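Side-chain contacts in two-domain protein containing predicted PHP-like metal-dependent phosphoesterase (Bacteroides vulgatus ATCC 8482, PDB 3E38), which binds zinc ions and probably acts as a metal-dependent phosphoesterase of the PHP family, possibly with exonuclease activity on nucleic acids: residues B[12-17]-B[254-259]; B[114-119]-B[123-128]; B[201-206]-B[210-215]. All coordinates share one frame; numbering follows the deposited sequence.

Interaction 1. Residues B[12-17]-B[254-259]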
loop_
_atom_site.group_PDB
_atom_site.type_symbol
_atom_site.label_atom_id
_atom_site.label_comp_id
_atom_site.label_asym_id
_atom_site.label_seq_id
_atom_site.Cartn_x
_atom_site.Cartn_y
_atom_site.Cartn_z
ATOM N N ASP B 12 -3.779 -9.027 -26.470
ATOM C CA ASP B 12 -3.227 -9.970 -27.421
ATOM C C ASP B 12 -3.223 -9.380 -28.778
ATOM O O ASP B 12 -4.173 -8.790 -29.182
ATOM C CB ASP B 12 -4.082 -11.231 -27.503
ATOM C CG ASP B 12 -4.083 -12.013 -26.214
ATOM O OD1 ASP B 12 -3.004 -12.160 -25.568
ATOM O OD2 ASP B 12 -5.177 -12.481 -25.862
ATOM N N LEU B 13 -2.131 -9.570 -29.488
ATOM C CA LEU B 13 -2.085 -9.174 -30.870
ATOM C C LEU B 13 -2.929 -10.192 -31.605
ATOM O O LEU B 13 -3.081 -11.341 -31.162
ATOM C CB LEU B 13 -0.655 -9.197 -31.422
ATOM C CG LEU B 13 0.336 -8.227 -30.811
ATOM C CD1 LEU B 13 1.723 -8.487 -31.368
ATOM C CD2 LEU B 13 -0.096 -6.783 -31.063
ATOM N N ASP B 14 -3.496 -9.748 -32.712
ATOM C CA ASP B 14 -4.228 -10.634 -33.649
ATOM C C ASP B 14 -3.370 -11.821 -34.074
ATOM O O ASP B 14 -2.233 -11.663 -34.544
ATOM C CB ASP B 14 -4.648 -9.878 -34.906
ATOM C CG ASP B 14 -5.774 -8.883 -34.633
ATOM O OD1 ASP B 14 -6.427 -9.038 -33.584
ATOM O OD2 ASP B 14 -6.003 -7.965 -35.455
ATOM N N GLY B 15 -3.933 -13.009 -33.917
ATOM C CA GLY B 15 -3.242 -14.245 -34.277
ATOM C C GLY B 15 -2.393 -14.807 -33.146
ATOM O O GLY B 15 -2.017 -15.982 -33.147
ATOM N N TYR B 16 -2.089 -13.971 -32.167
ATOM C CA TYR B 16 -1.201 -14.415 -31.082
ATOM C C TYR B 16 -1.749 -14.319 -29.683
ATOM O O TYR B 16 -2.657 -13.586 -29.424
ATOM C CB TYR B 16 0.054 -13.603 -31.165
ATOM C CG TYR B 16 0.715 -13.704 -32.498
ATOM C CD1 TYR B 16 1.435 -14.840 -32.846
ATOM C CD2 TYR B 16 0.637 -12.674 -33.401
ATOM C CE1 TYR B 16 2.044 -14.937 -34.071
ATOM C CE2 TYR B 16 1.241 -12.754 -34.596
ATOM C CZ TYR B 16 1.940 -13.896 -34.940
ATOM O OH TYR B 16 2.547 -13.968 -36.178
ATOM N N THR B 17 -1.194 -15.123 -28.793
ATOM C CA THR B 17 -1.528 -15.032 -27.393
ATOM C C THR B 17 -0.345 -14.474 -26.621
ATOM O O THR B 17 0.778 -14.974 -26.718
ATOM C CB THR B 17 -1.971 -16.367 -26.769
ATOM O OG1 THR B 17 -2.303 -16.111 -25.407
ATOM C CG2 THR B 17 -0.879 -17.439 -26.813
ATOM N N PHE B 254 -0.177 -1.095 -28.980
ATOM C CA PHE B 254 -0.709 0.138 -28.411
ATOM C C PHE B 254 -2.135 0.304 -28.809
ATOM O O PHE B 254 -2.956 0.745 -28.044
ATOM C CB PHE B 254 0.057 1.370 -28.872
ATOM C CG PHE B 254 -0.525 2.659 -28.340
ATOM C CD1 PHE B 254 -0.368 3.002 -27.009
ATOM C CD2 PHE B 254 -1.226 3.529 -29.169
ATOM C CE1 PHE B 254 -0.895 4.181 -26.508
ATOM C CE2 PHE B 254 -1.760 4.731 -28.653
ATOM C CZ PHE B 254 -1.583 5.048 -27.343
ATOM N N GLU B 255 -2.406 -0.059 -30.046
ATOM C CA GLU B 255 -3.765 0.052 -30.627
ATOM C C GLU B 255 -4.762 -0.808 -29.840
ATOM O O GLU B 255 -5.946 -0.503 -29.730
ATOM C CB GLU B 255 -3.727 -0.331 -32.111
ATOM C CG GLU B 255 -4.969 -0.014 -32.914
ATOM C CD GLU B 255 -6.080 -1.022 -32.717
ATOM O OE1 GLU B 255 -5.800 -2.246 -32.778
ATOM O OE2 GLU B 255 -7.243 -0.587 -32.530
ATOM N N LYS B 256 -4.249 -1.857 -29.233
ATOM C CA LYS B 256 -5.072 -2.772 -28.440
ATOM C C LYS B 256 -5.168 -2.319 -26.983
ATOM O O LYS B 256 -6.023 -2.788 -26.223
ATOM C CB LYS B 256 -4.438 -4.158 -28.445
ATOM C CG LYS B 256 -4.332 -4.797 -29.782
ATOM C CD LYS B 256 -5.624 -5.364 -30.189
ATOM C CE LYS B 256 -5.404 -6.393 -31.268
ATOM N NZ LYS B 256 -6.704 -6.959 -31.655
ATOM N N CYS B 257 -4.292 -1.387 -26.618
ATOM C CA CYS B 257 -4.180 -0.919 -25.210
ATOM C C CYS B 257 -5.176 0.165 -24.866
ATOM O O CYS B 257 -5.493 0.398 -23.705
ATOM C CB CYS B 257 -2.780 -0.386 -24.920
ATOM S SG CYS B 257 -1.506 -1.645 -24.758
ATOM N N VAL B 258 -5.643 0.830 -25.913
ATOM C CA VAL B 258 -6.581 1.938 -25.751
ATOM C C VAL B 258 -7.812 1.725 -26.592
ATOM O O VAL B 258 -7.785 1.096 -27.642
ATOM C CB VAL B 258 -5.940 3.335 -26.081
ATOM C CG1 VAL B 258 -4.862 3.680 -25.067
ATOM C CG2 VAL B 258 -5.392 3.369 -27.513
ATOM N N LYS B 259 -8.912 2.203 -26.048
ATOM C CA LYS B 259 -10.181 2.198 -26.747
ATOM C C LYS B 259 -10.558 3.640 -26.946
ATOM O O LYS B 259 -10.925 4.320 -26.023
ATOM C CB LYS B 259 -11.242 1.442 -25.963
ATOM C CG LYS B 259 -12.623 1.459 -26.619
ATOM C CD LYS B 259 -13.583 0.465 -25.946
ATOM C CE LYS B 259 -13.778 0.754 -24.445
ATOM N NZ LYS B 259 -14.727 -0.185 -23.772
#

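Interaction 2. Residues B[114-119]-B[123-128]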
loop_
_atom_site.group_PDB
_atom_site.type_symbol
_atom_site.label_atom_id
_atom_site.label_comp_id
_atom_site.label_asym_id
_atom_site.label_seq_id
_atom_site.Cartn_x
_atom_site.Cartn_y
_atom_site.Cartn_z
ATOM N N LEU B 114 27.299 -28.252 -20.281
ATOM C CA LEU B 114 27.723 -26.829 -20.422
ATOM C C LEU B 114 28.948 -26.491 -19.528
ATOM O O LEU B 114 29.628 -25.474 -19.681
ATOM C CB LEU B 114 26.575 -25.838 -20.193
ATOM C CG LEU B 114 25.625 -25.666 -21.371
ATOM C CD1 LEU B 114 25.069 -27.030 -21.870
ATOM C CD2 LEU B 114 24.500 -24.661 -20.989
ATOM N N GLU B 115 29.252 -27.402 -18.630
ATOM C CA GLU B 115 30.413 -27.233 -17.767
ATOM C C GLU B 115 31.633 -27.682 -18.551
ATOM O O GLU B 115 31.856 -28.864 -18.726
ATOM C CB GLU B 115 30.254 -28.033 -16.490
ATOM C CG GLU B 115 31.340 -27.781 -15.506
ATOM C CD GLU B 115 31.139 -28.531 -14.194
ATOM O OE1 GLU B 115 30.073 -29.144 -13.974
ATOM O OE2 GLU B 115 32.059 -28.484 -13.366
ATOM N N GLN B 116 32.369 -26.719 -19.087
ATOM C CA GLN B 116 33.587 -27.012 -19.877
ATOM C C GLN B 116 34.670 -26.053 -19.505
ATOM O O GLN B 116 34.406 -24.974 -19.035
ATOM C CB GLN B 116 33.346 -26.918 -21.375
ATOM C CG GLN B 116 32.247 -27.795 -21.900
ATOM C CD GLN B 116 32.556 -29.267 -21.779
ATOM O OE1 GLN B 116 33.706 -29.658 -21.846
ATOM N NE2 GLN B 116 31.521 -30.095 -21.633
ATOM N N LYS B 117 35.903 -26.439 -19.736
ATOM C CA LYS B 117 37.010 -25.575 -19.373
ATOM C C LYS B 117 36.962 -24.298 -20.185
ATOM O O LYS B 117 36.921 -23.226 -19.641
ATOM C CB LYS B 117 38.347 -26.279 -19.583
ATOM C CG LYS B 117 39.498 -25.516 -18.928
ATOM C CD LYS B 117 40.785 -26.310 -18.839
ATOM C CE LYS B 117 41.838 -25.503 -18.088
ATOM N NZ LYS B 117 43.084 -26.278 -17.791
ATOM N N ASP B 118 36.994 -24.450 -21.497
ATOM C CA ASP B 118 36.995 -23.315 -22.471
ATOM C C ASP B 118 35.585 -22.774 -22.663
ATOM O O ASP B 118 34.655 -23.547 -22.799
ATOM C CB ASP B 118 37.557 -23.797 -23.804
ATOM C CG ASP B 118 37.723 -22.678 -24.861
ATOM O OD1 ASP B 118 37.153 -21.546 -24.736
ATOM O OD2 ASP B 118 38.436 -22.970 -25.858
ATOM N N TYR B 119 35.386 -21.463 -22.680
ATOM C CA TYR B 119 34.000 -21.001 -22.786
ATOM C C TYR B 119 33.422 -21.494 -24.115
ATOM O O TYR B 119 32.256 -21.855 -24.208
ATOM C CB TYR B 119 33.840 -19.468 -22.599
ATOM C CG TYR B 119 34.268 -18.618 -23.775
ATOM C CD1 TYR B 119 33.374 -18.336 -24.784
ATOM C CD2 TYR B 119 35.546 -18.079 -23.868
ATOM C CE1 TYR B 119 33.728 -17.555 -25.869
ATOM C CE2 TYR B 119 35.923 -17.295 -24.982
ATOM C CZ TYR B 119 34.972 -17.029 -25.961
ATOM O OH TYR B 119 35.228 -16.285 -27.088
ATOM N N PHE B 123 29.669 -23.063 -25.125
ATOM C CA PHE B 123 28.694 -22.586 -26.099
ATOM C C PHE B 123 28.422 -23.666 -27.137
ATOM O O PHE B 123 27.296 -23.790 -27.639
ATOM C CB PHE B 123 29.150 -21.269 -26.757
ATOM C CG PHE B 123 28.987 -20.049 -25.873
ATOM C CD1 PHE B 123 29.897 -19.772 -24.855
ATOM C CD2 PHE B 123 27.921 -19.178 -26.066
ATOM C CE1 PHE B 123 29.736 -18.665 -24.046
ATOM C CE2 PHE B 123 27.753 -18.084 -25.277
ATOM C CZ PHE B 123 28.660 -17.814 -24.253
ATOM N N ARG B 124 29.446 -24.469 -27.438
ATOM C CA ARG B 124 29.307 -25.538 -28.477
ATOM C C ARG B 124 28.354 -26.636 -28.030
ATOM O O ARG B 124 27.639 -27.177 -28.835
ATOM C CB ARG B 124 30.651 -26.134 -28.922
ATOM N N GLU B 125 28.308 -26.924 -26.739
ATOM C CA GLU B 125 27.379 -27.920 -26.188
ATOM C C GLU B 125 25.932 -27.417 -26.193
ATOM O O GLU B 125 24.992 -28.163 -26.487
ATOM C CB GLU B 125 27.757 -28.255 -24.742
ATOM C CG GLU B 125 29.124 -28.926 -24.616
ATOM C CD GLU B 125 29.128 -30.316 -25.234
ATOM O OE1 GLU B 125 28.022 -30.900 -25.348
ATOM O OE2 GLU B 125 30.226 -30.817 -25.577
ATOM N N ALA B 126 25.763 -26.147 -25.811
ATOM C CA ALA B 126 24.455 -25.540 -25.770
ATOM C C ALA B 126 23.936 -25.496 -27.199
ATOM O O ALA B 126 22.789 -25.851 -27.478
ATOM C CB ALA B 126 24.500 -24.136 -25.130
ATOM N N LYS B 127 24.808 -25.120 -28.116
ATOM C CA LYS B 127 24.449 -25.034 -29.527
ATOM C C LYS B 127 24.010 -26.379 -30.064
ATOM O O LYS B 127 23.051 -26.533 -30.827
ATOM C CB LYS B 127 25.682 -24.627 -30.339
ATOM C CG LYS B 127 25.419 -24.512 -31.832
ATOM C CD LYS B 127 24.200 -23.714 -32.040
ATOM C CE LYS B 127 24.051 -23.199 -33.412
ATOM N NZ LYS B 127 22.874 -22.262 -33.356
ATOM N N LYS B 128 24.776 -27.359 -29.642
ATOM C CA LYS B 128 24.577 -28.738 -30.056
ATOM C C LYS B 128 23.201 -29.179 -29.650
ATOM O O LYS B 128 22.580 -29.997 -30.305
ATOM C CB LYS B 128 25.647 -29.622 -29.411
ATOM C CG LYS B 128 25.617 -31.059 -29.777
ATOM C CD LYS B 128 26.798 -31.808 -29.132
ATOM C CE LYS B 128 26.618 -33.343 -29.245
ATOM N NZ LYS B 128 27.574 -34.120 -28.418
#

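Interaction 3. Residues B[201-206]-B[210-215]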
loop_
_atom_site.group_PDB
_atom_site.type_symbol
_atom_site.label_atom_id
_atom_site.label_comp_id
_atom_site.label_asym_id
_atom_site.label_seq_id
_atom_site.Cartn_x
_atom_site.Cartn_y
_atom_site.Cartn_z
ATOM N N THR B 201 11.502 -8.898 -2.218
ATOM C CA THR B 201 12.625 -8.179 -1.629
ATOM C C THR B 201 13.179 -7.132 -2.598
ATOM O O THR B 201 13.699 -6.080 -2.169
ATOM C CB THR B 201 13.761 -9.134 -1.202
ATOM O OG1 THR B 201 13.361 -9.869 -0.027
ATOM C CG2 THR B 201 15.011 -8.370 -0.896
ATOM N N ASP B 202 13.012 -7.397 -3.892
ATOM C CA ASP B 202 13.557 -6.498 -4.945
ATOM C C ASP B 202 12.543 -5.692 -5.727
ATOM O O ASP B 202 12.910 -4.915 -6.588
ATOM C CB ASP B 202 14.392 -7.289 -5.966
ATOM C CG ASP B 202 15.758 -7.693 -5.419
ATOM O OD1 ASP B 202 16.045 -7.432 -4.219
ATOM O OD2 ASP B 202 16.532 -8.287 -6.180
ATOM N N TYR B 203 11.266 -5.927 -5.479
ATOM C CA TYR B 203 10.225 -5.160 -6.181
ATOM C C TYR B 203 9.221 -4.744 -5.156
ATOM O O TYR B 203 8.762 -5.537 -4.356
ATOM C CB TYR B 203 9.580 -5.925 -7.383
ATOM C CG TYR B 203 10.573 -6.234 -8.519
ATOM C CD1 TYR B 203 10.843 -5.332 -9.522
ATOM C CD2 TYR B 203 11.227 -7.443 -8.558
ATOM C CE1 TYR B 203 11.789 -5.624 -10.547
ATOM C CE2 TYR B 203 12.115 -7.763 -9.546
ATOM C CZ TYR B 203 12.402 -6.854 -10.556
ATOM O OH TYR B 203 13.331 -7.240 -11.509
ATOM N N ASP B 204 8.956 -3.450 -5.154
ATOM C CA ASP B 204 8.016 -2.863 -4.202
ATOM C C ASP B 204 6.676 -2.953 -4.852
ATOM O O ASP B 204 6.256 -2.052 -5.579
ATOM C CB ASP B 204 8.372 -1.417 -3.888
ATOM C CG ASP B 204 7.702 -0.910 -2.626
ATOM O OD1 ASP B 204 6.716 -1.525 -2.134
ATOM O OD2 ASP B 204 8.176 0.129 -2.121
ATOM N N PHE B 205 6.036 -4.078 -4.579
ATOM C CA PHE B 205 4.787 -4.419 -5.213
ATOM C C PHE B 205 3.750 -3.473 -4.673
ATOM O O PHE B 205 2.781 -3.151 -5.356
ATOM C CB PHE B 205 4.395 -5.900 -5.001
ATOM C CG PHE B 205 5.210 -6.877 -5.821
ATOM C CD1 PHE B 205 5.032 -6.962 -7.197
ATOM C CD2 PHE B 205 6.131 -7.723 -5.227
ATOM C CE1 PHE B 205 5.786 -7.874 -7.971
ATOM C CE2 PHE B 205 6.887 -8.633 -5.993
ATOM C CZ PHE B 205 6.714 -8.704 -7.365
ATOM N N GLU B 206 4.020 -2.992 -3.461
ATOM C CA GLU B 206 3.132 -2.037 -2.758
ATOM C C GLU B 206 2.943 -0.813 -3.649
ATOM O O GLU B 206 1.834 -0.334 -3.839
ATOM C CB GLU B 206 3.682 -1.619 -1.376
ATOM N N HIS B 210 6.750 -4.122 -10.715
ATOM C CA HIS B 210 6.641 -5.479 -11.265
ATOM C C HIS B 210 7.973 -5.968 -11.724
ATOM O O HIS B 210 8.839 -5.201 -12.184
ATOM C CB HIS B 210 5.677 -5.478 -12.466
ATOM C CG HIS B 210 6.190 -4.671 -13.604
ATOM N ND1 HIS B 210 7.068 -5.188 -14.527
ATOM C CD2 HIS B 210 6.063 -3.358 -13.899
ATOM C CE1 HIS B 210 7.420 -4.244 -15.380
ATOM N NE2 HIS B 210 6.823 -3.119 -15.022
ATOM N N ARG B 211 8.123 -7.279 -11.696
ATOM C CA ARG B 211 9.382 -7.863 -12.079
ATOM C C ARG B 211 9.612 -7.576 -13.539
ATOM O O ARG B 211 8.681 -7.624 -14.319
ATOM C CB ARG B 211 9.419 -9.375 -11.825
ATOM C CG ARG B 211 8.796 -10.233 -12.925
ATOM C CD ARG B 211 9.299 -11.663 -12.847
ATOM N NE ARG B 211 8.610 -12.374 -11.792
ATOM C CZ ARG B 211 8.967 -13.544 -11.299
ATOM N NH1 ARG B 211 10.041 -14.162 -11.748
ATOM N NH2 ARG B 211 8.232 -14.084 -10.334
ATOM N N THR B 212 10.849 -7.252 -13.896
ATOM C CA THR B 212 11.212 -7.062 -15.302
ATOM C C THR B 212 10.972 -8.375 -16.020
ATOM O O THR B 212 11.294 -9.449 -15.538
ATOM C CB THR B 212 12.659 -6.595 -15.410
ATOM O OG1 THR B 212 12.732 -5.332 -14.752
ATOM C CG2 THR B 212 13.129 -6.457 -16.853
HETATM N N MSE B 213 10.337 -8.297 -17.156
HETATM C CA MSE B 213 9.980 -9.522 -17.837
HETATM C C MSE B 213 9.863 -9.361 -19.322
HETATM O O MSE B 213 10.136 -8.320 -19.856
HETATM C CB MSE B 213 8.626 -10.003 -17.304
HETATM C CG MSE B 213 7.459 -9.073 -17.670
HETATM SE SE MSE B 213 5.754 -9.669 -16.897
HETATM C CE MSE B 213 6.192 -9.287 -15.031
ATOM N N THR B 214 9.454 -10.436 -19.983
ATOM C CA THR B 214 9.279 -10.414 -21.460
ATOM C C THR B 214 7.891 -10.824 -21.891
ATOM O O THR B 214 7.341 -11.841 -21.458
ATOM C CB THR B 214 10.288 -11.334 -22.212
ATOM O OG1 THR B 214 11.616 -11.012 -21.833
ATOM C CG2 THR B 214 10.157 -11.214 -23.707
ATOM N N PHE B 215 7.295 -9.962 -22.689
ATOM C CA PHE B 215 6.045 -10.300 -23.345
ATOM C C PHE B 215 6.402 -11.088 -24.610
ATOM O O PHE B 215 7.175 -10.598 -25.484
ATOM C CB PHE B 215 5.199 -9.072 -23.733
ATOM C CG PHE B 215 4.649 -8.316 -22.582
ATOM C CD1 PHE B 215 4.604 -8.892 -21.327
ATOM C CD2 PHE B 215 4.064 -7.065 -22.776
ATOM C CE1 PHE B 215 4.083 -8.194 -20.248
ATOM C CE2 PHE B 215 3.516 -6.357 -21.702
ATOM C CZ PHE B 215 3.532 -6.920 -20.443
#

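Interaction 1. Residues B[12-17]-B[254-259]
The backbones of 12-17 and 254-259 stay well apart, the closest CA atoms being those of Leu-13 and Lys-256 at 7.5 Å, and it is the lysine side chain that crosses between them. Asp-14 occupies the second position of a type II beta turn running from Leu-13 to Tyr-16, closed by a bond from Tyr-16 N to Leu-13 O. Lys-256 NZ reaches Asp-14 OD1 at 2.8 Å, a salt bridge in which NZ approaches from above the carboxylate plane, 45° out of it. The two side chains cross at about a right angle. Helix 247-257, which carries Lys-256, leads directly into strand 258-265 of the Ig-like domain, while 12-17 runs into strand 17-22 of the PHP domain sheet; the ion pair therefore ties the metal-binding domain to the entrance of the second one. A bend at chi2 (-79°) carries the lysine chain past Asp-12, CE lying 3.4 Å from Asp-12 O, on the way to Asp-14. Asp-12 OD1 accepts a bond from Thr-18 N at the start of strand 17-22. Leu-13 packs by its side chain onto the same helix as Lys-256, against Leu-249, Pro-252 and Phe-253.

Interaction 2. Residues B[114-119]-B[123-128]
Gln-116 NE2 donates to Pro-113 O, within the loop that leads into helix 119-128, and stands 4.0 Å from Glu-125 CG on the helix itself. The helix lies against the central sheet of the PHP domain, touching strands 87-95 and 102-106. Asp-118 is its N-cap, OD1 receiving Lys-120 N, and a first-turn bond runs from Phe-123 N to Tyr-119 O, though the place of that oxygen is doubtful. One turn apart, the rings of Tyr-119 and Phe-123 meet obliquely, planes at 88° and centroids 5.9 Å apart. Tyr-119 CG is set between the backbone N and the carbonyl carbon (chi1 76°), which brings CD1 to 3.7 Å from Phe-123 CE1, near the plane of the tyrosine ring. Phe-123 continues inward, edge-to-face with Phe-103 and against Ile-94 and Leu-157. Replacing Phe-123 by an alanine would probably open a gap between this helix, strand 87-95 and helix 152-159, leaving the rings of Phe-103 and Tyr-119 without their aromatic neighbour.

Gln-116 crosses Glu-125 at about a right angle, both side chains being partly exposed. Leu-114 makes a second apolar contact, farther along the helix, and both it and Ala-126 also touch Ala-105 of strand 102-106. Its two methyl groups divide the work: CD1 lies 4.1 Å from Glu-125 CB, and CD2 4.2 Å from Ala-126 CB.

Interaction 3. Residues B[201-206]-B[210-215]
A buried CH-pi contact between Tyr-203 and Arg-211 joins the loop after helix 199-202 to the lead-in of strand 213-218 in the PHP domain sheet. Arg-211 CA sits over the centre of the tyrosine ring, 3.5 Å from its centroid and 13° off the normal. The ring thus lies on backbone, and its rim follows the chain: Tyr-203 CD1 is 3.3 Å from His-210 O, and at the far end OH accepts a weak but nearly straight bond from Thr-212 N (3.4 Å, 171°). With CG beside the backbone N (chi1 -64°), the tyrosine is laid across 210-212. Phe-205 adds a looser touch, CE1 at 4.2 Å from His-210 CA, and one of its faces takes Tyr-203 CB.

His-210 turns from the loop to donate through ND1 to Arg-211 O at 2.9 Å, while its NE2 binds His-240 O and its ring stacks on Tyr-238. Tyr-203 lies about 7 Å, side chain to side chain, from the zinc ligand Asp-194. The guanidinium of Arg-211 leads away to salt bridges with Asp-22 and Asp-46, so Tyr-203 is probably held by the CH-pi contact of CA and by close packing, with one weak hydrogen bond, rather than by a cation-pi interaction.

Interaction 3 is the buried member of the set, where an aromatic face rests on backbone, and is nearest of the three to the chain's centre. Interaction 2 lies farther out, on the opposite side of that centre from interaction 1; it combines ring and aliphatic packing between a helix and the loop leading into it with the partly exposed pair Gln-116 and Glu-125. Interaction 1, partly exposed, depends on charge and joins two domains, whereas the others each bind neighbouring pieces of the PHP domain. Interactions 1 and 3 share a sheet: strand 17-22, entered from 12-17, pairs with strand 213-218, whose first residues belong to 210-215. Their nearest atoms remain about 7 Å apart.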